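Local coordinates for HTH-type transcriptional regulator cbl (Escherichia coli K12, PDB 2FYI), which belongs to the LysR family of DNA-binding transcriptional regulators and may act as an accessory regulator within the cys regulon, here represented by its cofactor-binding domain, at residues Leu193-Gly198 with Arg223-Ser228; Thr17-His22 with Gly62-Gly67. All coordinates share one frame; numbering follows the deposited sequence.

Interaction 1: Leu193-Gly198 with Arg223-Ser228; sequences LGLKRG and RQVMES
L195 and V225 meet through single methyl groups, CD1 of the leucine lying 3.8 Å from CG2 of the valine, and the two side chains cross at about a right angle. L195 is the last residue but one of strand 189-196, and the valine sits in the last turn of the helix 218-226, so this apolar touch brings the C-terminal helix against the C-terminal end of that strand in the LysR cofactor-binding domain. Each branch of V225 has a separate task. With CG1 turned opposite the backbone N (chi1 173°), CG2 is left to face L195, while CG1 rests against the backbone, 3.7 Å from K196 O. A β-branched residue suits this place because it covers both a neighbouring side chain and the chain that leads out of the strand. L195 also packs on V205, W206 and L209 of helix 203-212, which makes V225 an outer addition to an apolar cluster.

Beyond the strand the contact becomes polar. G198 N donates to V225 O over 2.9 Å, with 155° at the hydrogen and the donor somewhat tilted from the carbonyl plane. G198 has a positive phi, which glycine adopts easily. R197 reaches past this bond. Its chain runs extended to CD and then bends at chi3 (-71°), which brings NH1 obliquely to within 3.5 Å of S228 OG, while NH2 makes a weak hydrogen bond to L79 O. The carboxylate of E227 is not in contact, its OE2 being 4.8 Å from R197 NH1, yet its charge would probably favour the guanidinium here. The chemistry thus implies an apolar inner side and a polar, more exposed outer one, with one backbone hydrogen bond fixing the final helical turn to the loop just after the strand.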
ATOM      1  N   LEU A 193      15.138  10.016  -8.552  1.00 30.83           N
ATOM      2  CA  LEU A 193      14.458  11.258  -8.412  1.00 29.59           C
ATOM      3  C   LEU A 193      14.292  11.742  -9.844  1.00 30.05           C
ATOM      4  O   LEU A 193      15.291  11.909 -10.560  1.00 29.96           O
ATOM      5  CB  LEU A 193      15.373  12.198  -7.686  1.00 29.55           C
ATOM      6  CG  LEU A 193      15.762  11.736  -6.292  1.00 29.61           C
ATOM      7  CD1 LEU A 193      17.194  12.146  -5.995  1.00 28.05           C
ATOM      8  CD2 LEU A 193      14.768  12.303  -5.263  1.00 29.78           C
ATOM      9  N   GLY A 194      13.044  11.937 -10.270  1.00 29.71           N
ATOM     10  CA  GLY A 194      12.772  12.384 -11.627  1.00 30.56           C
ATOM     11  C   GLY A 194      12.104  13.749 -11.715  1.00 31.90           C
ATOM     12  O   GLY A 194      11.363  14.152 -10.819  1.00 33.25           O
ATOM     13  N   LEU A 195      12.377  14.471 -12.796  1.00 32.09           N
ATOM     14  CA  LEU A 195      11.672  15.718 -13.099  1.00 31.81           C
ATOM     15  C   LEU A 195      11.268  15.648 -14.552  1.00 31.97           C
ATOM     16  O   LEU A 195      11.891  14.899 -15.342  1.00 32.20           O
ATOM     17  CB  LEU A 195      12.599  16.930 -12.932  1.00 31.68           C
ATOM     18  CG  LEU A 195      13.244  17.085 -11.569  1.00 31.56           C
ATOM     19  CD1 LEU A 195      14.416  18.022 -11.595  1.00 30.71           C
ATOM     20  CD2 LEU A 195      12.167  17.579 -10.650  1.00 32.30           C
ATOM     21  N   LYS A 196      10.262  16.438 -14.920  1.00 31.38           N
ATOM     22  CA  LYS A 196       9.911  16.582 -16.330  1.00 32.01           C
ATOM     23  C   LYS A 196      11.034  17.269 -17.103  1.00 31.93           C
ATOM     24  O   LYS A 196      11.565  18.304 -16.678  1.00 31.71           O
ATOM     25  CB  LYS A 196       8.628  17.373 -16.458  1.00 32.38           C
ATOM     26  CG  LYS A 196       8.101  17.547 -17.856  1.00 32.14           C
ATOM     27  CD  LYS A 196       6.792  18.296 -17.702  1.00 33.17           C
ATOM     28  CE  LYS A 196       6.393  19.039 -18.948  1.00 33.49           C
ATOM     29  NZ  LYS A 196       5.749  18.092 -19.861  1.00 33.65           N
ATOM     30  N   ARG A 197      11.406  16.690 -18.232  1.00 32.33           N
ATOM     31  CA  ARG A 197      12.513  17.238 -19.021  1.00 33.13           C
ATOM     32  C   ARG A 197      12.158  18.569 -19.674  1.00 32.62           C
ATOM     33  O   ARG A 197      11.025  18.772 -20.098  1.00 32.35           O
ATOM     34  CB  ARG A 197      12.915  16.231 -20.077  1.00 34.29           C
ATOM     35  CG  ARG A 197      14.003  16.654 -20.974  1.00 35.79           C
ATOM     36  CD  ARG A 197      14.199  15.549 -21.954  1.00 37.67           C
ATOM     37  NE  ARG A 197      14.814  14.398 -21.304  1.00 39.57           N
ATOM     38  CZ  ARG A 197      16.124  14.311 -21.063  1.00 40.96           C
ATOM     39  NH1 ARG A 197      16.933  15.324 -21.423  1.00 42.23           N
ATOM     40  NH2 ARG A 197      16.632  13.228 -20.476  1.00 40.22           N
ATOM     41  N   GLY A 198      13.126  19.478 -19.741  1.00 32.65           N
ATOM     42  CA  GLY A 198      12.883  20.827 -20.253  1.00 32.71           C
ATOM     43  C   GLY A 198      11.922  21.676 -19.418  1.00 33.48           C
ATOM     44  O   GLY A 198      11.523  22.755 -19.831  1.00 34.16           O
ATOM     45  N   ARG A 223      21.214  22.137 -15.322  1.00 42.63           N
ATOM     46  CA  ARG A 223      21.901  22.075 -16.603  1.00 44.55           C
ATOM     47  C   ARG A 223      21.443  20.886 -17.398  1.00 44.74           C
ATOM     48  O   ARG A 223      21.269  20.947 -18.603  1.00 44.96           O
ATOM     49  CB  ARG A 223      23.388  21.942 -16.352  1.00 45.98           C
ATOM     50  CG  ARG A 223      24.273  22.399 -17.486  1.00 47.94           C
ATOM     51  CD  ARG A 223      25.749  22.260 -17.053  1.00 49.49           C
ATOM     52  NE  ARG A 223      26.007  22.917 -15.762  1.00 50.42           N
ATOM     53  CZ  ARG A 223      26.385  24.194 -15.609  1.00 50.72           C
ATOM     54  NH1 ARG A 223      26.577  24.988 -16.664  1.00 50.40           N
ATOM     55  NH2 ARG A 223      26.583  24.683 -14.385  1.00 50.57           N
ATOM     56  N   GLN A 224      21.236  19.798 -16.685  1.00 45.98           N
ATOM     57  CA  GLN A 224      20.956  18.508 -17.278  1.00 46.64           C
ATOM     58  C   GLN A 224      19.479  18.265 -17.563  1.00 46.36           C
ATOM     59  O   GLN A 224      19.136  17.543 -18.482  1.00 46.48           O
ATOM     60  CB  GLN A 224      21.486  17.453 -16.343  1.00 46.89           C
ATOM     61  CG  GLN A 224      21.868  16.196 -17.014  1.00 47.96           C
ATOM     62  CD  GLN A 224      21.979  15.106 -15.998  1.00 48.92           C
ATOM     63  OE1 GLN A 224      22.903  15.104 -15.181  1.00 49.07           O
ATOM     64  NE2 GLN A 224      21.009  14.188 -15.998  1.00 49.21           N
ATOM     65  N   VAL A 225      18.613  18.868 -16.765  1.00 46.82           N
ATOM     66  CA  VAL A 225      17.188  18.915 -17.058  1.00 47.51           C
ATOM     67  C   VAL A 225      16.913  19.778 -18.285  1.00 49.62           C
ATOM     68  O   VAL A 225      15.924  19.595 -18.986  1.00 49.48           O
ATOM     69  CB  VAL A 225      16.425  19.555 -15.895  1.00 45.83           C
ATOM     70  CG1 VAL A 225      14.980  19.772 -16.263  1.00 45.33           C
ATOM     71  CG2 VAL A 225      16.547  18.715 -14.665  1.00 45.13           C
ATOM     72  N   MET A 226      17.790  20.731 -18.545  1.00 52.22           N
ATOM     73  CA  MET A 226      17.449  21.767 -19.481  1.00 55.35           C
ATOM     74  C   MET A 226      18.076  21.542 -20.839  1.00 58.58           C
ATOM     75  O   MET A 226      17.522  21.961 -21.857  1.00 59.43           O
ATOM     76  CB  MET A 226      17.879  23.114 -18.925  1.00 54.50           C
ATOM     77  CG  MET A 226      16.909  24.205 -19.233  1.00 54.25           C
ATOM     78  SD  MET A 226      15.365  23.958 -18.353  1.00 54.55           S
ATOM     79  CE  MET A 226      15.902  24.257 -16.675  1.00 54.65           C
ATOM     80  N   GLU A 227      19.223  20.863 -20.843  1.00 62.19           N
ATOM     81  CA  GLU A 227      20.124  20.771 -22.007  1.00 65.64           C
ATOM     82  C   GLU A 227      19.472  20.419 -23.352  1.00 67.63           C
ATOM     83  O   GLU A 227      20.012  20.761 -24.413  1.00 68.03           O
ATOM     84  CB  GLU A 227      21.242  19.766 -21.723  1.00 66.28           C
ATOM     85  CG  GLU A 227      20.707  18.415 -21.217  1.00 67.41           C
ATOM     86  CD  GLU A 227      21.666  17.271 -21.479  1.00 67.86           C
ATOM     87  OE1 GLU A 227      22.522  17.413 -22.379  1.00 68.25           O
ATOM     88  OE2 GLU A 227      21.565  16.233 -20.791  1.00 68.00           O
ATOM     89  N   SER A 228      18.330  19.728 -23.314  1.00 69.70           N
ATOM     90  CA  SER A 228      17.643  19.309 -24.549  1.00 71.11           C
ATOM     91  C   SER A 228      16.594  20.328 -25.037  1.00 71.36           C
ATOM     92  O   SER A 228      15.841  20.901 -24.239  1.00 71.59           O
ATOM     93  CB  SER A 228      17.018  17.913 -24.376  1.00 71.57           C
ATOM     94  OG  SER A 228      18.017  16.911 -24.316  1.00 71.59           O
TER

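Interaction 2: Thr17-His22 with Gly62-Gly67; sequences TIATTH and GEADIG
T17 lays its methyl CG2 over the backbone of E63 and A64, 3.5 Å from E63 O and close to A64 CA. The two segments bring together neighbouring parallel strands, 14-20 and 66-69, in the α/β sheet of the periplasmic-binding-protein-like LysR effector domain; strand 14-20 lies between the two strands of the β-α-β crossover made by strand 43-49, helix 52-61 and strand 66-69. Threonine suits this end of the contact because its branches divide the work: OG1 stands beside the backbone N (chi1 -64°), which leaves CG2 opposite that nitrogen, so the methyl covers the incoming loop and OG1 makes a weak hydrogen bond to E46.

Small residues let the chains come together on one face. The CB atoms of A19 and A64 lie 3.9 Å apart beneath helix 52-61, whose I55 and L58 also pack on A19. On the other face I18 CG1 lies 4.2 Å from I66 CB, and both isoleucines are covered by F208 of helix 203-212, where broad, branched side chains fill the space between sheet and helix.

In the backbone ladder, A19 N donates to I66 O over 2.9 Å, nearly straight. T17 O receives two N-H groups, that of D65 and, more weakly, that of I66, so one carbonyl secures the turn into the strand. D65 returns the grip through its side chain: OD2 accepts T17 N over 2.7 Å on the anti side of the carboxylate, 29° out of its plane, with the N-H...O angle at 178°.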
ATOM      1  N   THR A  17       4.613  19.520  -4.914  1.00 32.27           N
ATOM      2  CA  THR A  17       3.940  18.244  -4.989  1.00 32.41           C
ATOM      3  C   THR A  17       4.929  17.119  -5.339  1.00 32.68           C
ATOM      4  O   THR A  17       5.582  17.158  -6.377  1.00 33.20           O
ATOM      5  CB  THR A  17       2.761  18.276  -5.985  1.00 32.43           C
ATOM      6  OG1 THR A  17       1.777  19.197  -5.522  1.00 33.20           O
ATOM      7  CG2 THR A  17       2.108  16.909  -6.077  1.00 33.33           C
ATOM      8  N   ILE A  18       5.029  16.116  -4.468  1.00 31.85           N
ATOM      9  CA  ILE A  18       5.891  14.967  -4.699  1.00 31.92           C
ATOM     10  C   ILE A  18       5.047  13.731  -4.893  1.00 32.13           C
ATOM     11  O   ILE A  18       4.131  13.485  -4.119  1.00 32.54           O
ATOM     12  CB  ILE A  18       6.794  14.729  -3.511  1.00 31.83           C
ATOM     13  CG1 ILE A  18       7.856  15.827  -3.479  1.00 31.54           C
ATOM     14  CG2 ILE A  18       7.386  13.302  -3.544  1.00 31.28           C
ATOM     15  CD1 ILE A  18       8.468  16.030  -2.111  1.00 31.93           C
ATOM     16  N   ALA A  19       5.348  12.965  -5.936  1.00 32.08           N
ATOM     17  CA  ALA A  19       4.647  11.729  -6.187  1.00 32.03           C
ATOM     18  C   ALA A  19       5.614  10.589  -5.913  1.00 32.36           C
ATOM     19  O   ALA A  19       6.783  10.620  -6.336  1.00 32.62           O
ATOM     20  CB  ALA A  19       4.133  11.687  -7.597  1.00 31.12           C
ATOM     21  N   THR A  20       5.139   9.596  -5.184  1.00 32.41           N
ATOM     22  CA  THR A  20       6.023   8.542  -4.771  1.00 33.23           C
ATOM     23  C   THR A  20       5.339   7.205  -4.458  1.00 33.50           C
ATOM     24  O   THR A  20       4.118   7.092  -4.460  1.00 33.57           O
ATOM     25  CB  THR A  20       6.821   9.005  -3.577  1.00 32.55           C
ATOM     26  OG1 THR A  20       7.935   8.141  -3.427  1.00 33.83           O
ATOM     27  CG2 THR A  20       5.984   9.006  -2.314  1.00 31.06           C
ATOM     28  N   THR A  21       6.144   6.192  -4.184  1.00 33.97           N
ATOM     29  CA  THR A  21       5.666   4.847  -3.819  1.00 34.52           C
ATOM     30  C   THR A  21       5.613   4.630  -2.320  1.00 34.34           C
ATOM     31  O   THR A  21       6.205   5.394  -1.556  1.00 35.29           O
ATOM     32  CB  THR A  21       6.624   3.771  -4.371  1.00 34.72           C
ATOM     33  OG1 THR A  21       7.970   4.017  -3.893  1.00 34.56           O
ATOM     34  CG2 THR A  21       6.620   3.817  -5.873  1.00 34.64           C
ATOM     35  N   HIS A  22       4.937   3.561  -1.914  1.00 34.03           N
ATOM     36  CA  HIS A  22       4.815   3.189  -0.520  1.00 33.21           C
ATOM     37  C   HIS A  22       6.180   3.093   0.118  1.00 33.33           C
ATOM     38  O   HIS A  22       6.415   3.589   1.236  1.00 32.13           O
ATOM     39  CB  HIS A  22       4.124   1.831  -0.428  1.00 33.23           C
ATOM     40  CG  HIS A  22       4.039   1.294   0.968  1.00 33.37           C
ATOM     41  ND1 HIS A  22       5.084   0.621   1.576  1.00 33.02           N
ATOM     42  CD2 HIS A  22       3.037   1.344   1.879  1.00 32.51           C
ATOM     43  CE1 HIS A  22       4.727   0.285   2.801  1.00 32.87           C
ATOM     44  NE2 HIS A  22       3.493   0.716   3.009  1.00 33.02           N
ATOM     45  N   GLY A  62       2.647  17.473 -15.341  1.00 41.15           N
ATOM     46  CA  GLY A  62       2.850  18.574 -14.414  1.00 40.84           C
ATOM     47  C   GLY A  62       1.988  18.521 -13.164  1.00 41.24           C
ATOM     48  O   GLY A  62       2.017  19.421 -12.362  1.00 40.51           O
ATOM     49  N   GLU A  63       1.224  17.455 -12.987  1.00 43.05           N
ATOM     50  CA  GLU A  63       0.471  17.235 -11.747  1.00 44.29           C
ATOM     51  C   GLU A  63       1.359  17.006 -10.530  1.00 43.67           C
ATOM     52  O   GLU A  63       0.869  17.092  -9.396  1.00 44.55           O
ATOM     53  CB  GLU A  63      -0.434  16.017 -11.859  1.00 46.46           C
ATOM     54  CG  GLU A  63      -1.495  16.098 -12.905  1.00 50.20           C
ATOM     55  CD  GLU A  63      -2.338  17.327 -12.724  1.00 53.40           C
ATOM     56  OE1 GLU A  63      -2.544  17.756 -11.565  1.00 54.98           O
ATOM     57  OE2 GLU A  63      -2.786  17.898 -13.747  1.00 55.96           O
ATOM     58  N   ALA A  64       2.632  16.665 -10.758  1.00 41.21           N
ATOM     59  CA  ALA A  64       3.596  16.555  -9.680  1.00 38.46           C
ATOM     60  C   ALA A  64       4.875  17.228 -10.111  1.00 37.50           C
ATOM     61  O   ALA A  64       5.206  17.228 -11.278  1.00 36.99           O
ATOM     62  CB  ALA A  64       3.847  15.120  -9.350  1.00 37.06           C
ATOM     63  N   ASP A  65       5.596  17.785  -9.156  1.00 37.01           N
ATOM     64  CA  ASP A  65       6.862  18.422  -9.411  1.00 37.05           C
ATOM     65  C   ASP A  65       8.022  17.404  -9.457  1.00 36.50           C
ATOM     66  O   ASP A  65       8.810  17.418 -10.387  1.00 36.57           O
ATOM     67  CB  ASP A  65       7.083  19.527  -8.362  1.00 39.59           C
ATOM     68  CG  ASP A  65       5.862  20.514  -8.240  1.00 43.09           C
ATOM     69  OD1 ASP A  65       5.378  21.043  -9.279  1.00 44.72           O
ATOM     70  OD2 ASP A  65       5.387  20.806  -7.101  1.00 44.16           O
ATOM     71  N   ILE A  66       8.106  16.516  -8.464  1.00 35.69           N
ATOM     72  CA  ILE A  66       9.163  15.498  -8.374  1.00 35.07           C
ATOM     73  C   ILE A  66       8.569  14.095  -8.267  1.00 35.73           C
ATOM     74  O   ILE A  66       7.605  13.893  -7.527  1.00 36.29           O
ATOM     75  CB  ILE A  66      10.024  15.717  -7.117  1.00 34.58           C
ATOM     76  CG1 ILE A  66      10.549  17.139  -7.094  1.00 34.48           C
ATOM     77  CG2 ILE A  66      11.191  14.785  -7.085  1.00 33.04           C
ATOM     78  CD1 ILE A  66      11.027  17.544  -5.768  1.00 34.53           C
ATOM     79  N   GLY A  67       9.136  13.131  -8.996  1.00 35.55           N
ATOM     80  CA  GLY A  67       8.692  11.751  -8.908  1.00 35.48           C
ATOM     81  C   GLY A  67       9.782  10.925  -8.259  1.00 36.10           C
ATOM     82  O   GLY A  67      10.965  11.101  -8.571  1.00 36.61           O
TER

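How the interactions relate
From the N terminus, the chain first runs along strand 14-20, passes through two helices, strand 43-49 and helix 52-61, and returns at 62-67, where interaction 2 closes a loop with 39 residues between its segments. Only much later, after the chain has built the second half of the domain and come back along strand 189-196, does interaction 1 open; it closes a shorter, mostly helical loop of 24 residues at the C terminus. The loops are in series, neither nesting nor crossing. They join through neighbouring strands: G194 N probably donates a hydrogen bond to G67 O, and L195 packs on D65 and I66. Together they tie strands 14-20, 66-69 and 189-196 of one sheet to the C-terminal helix.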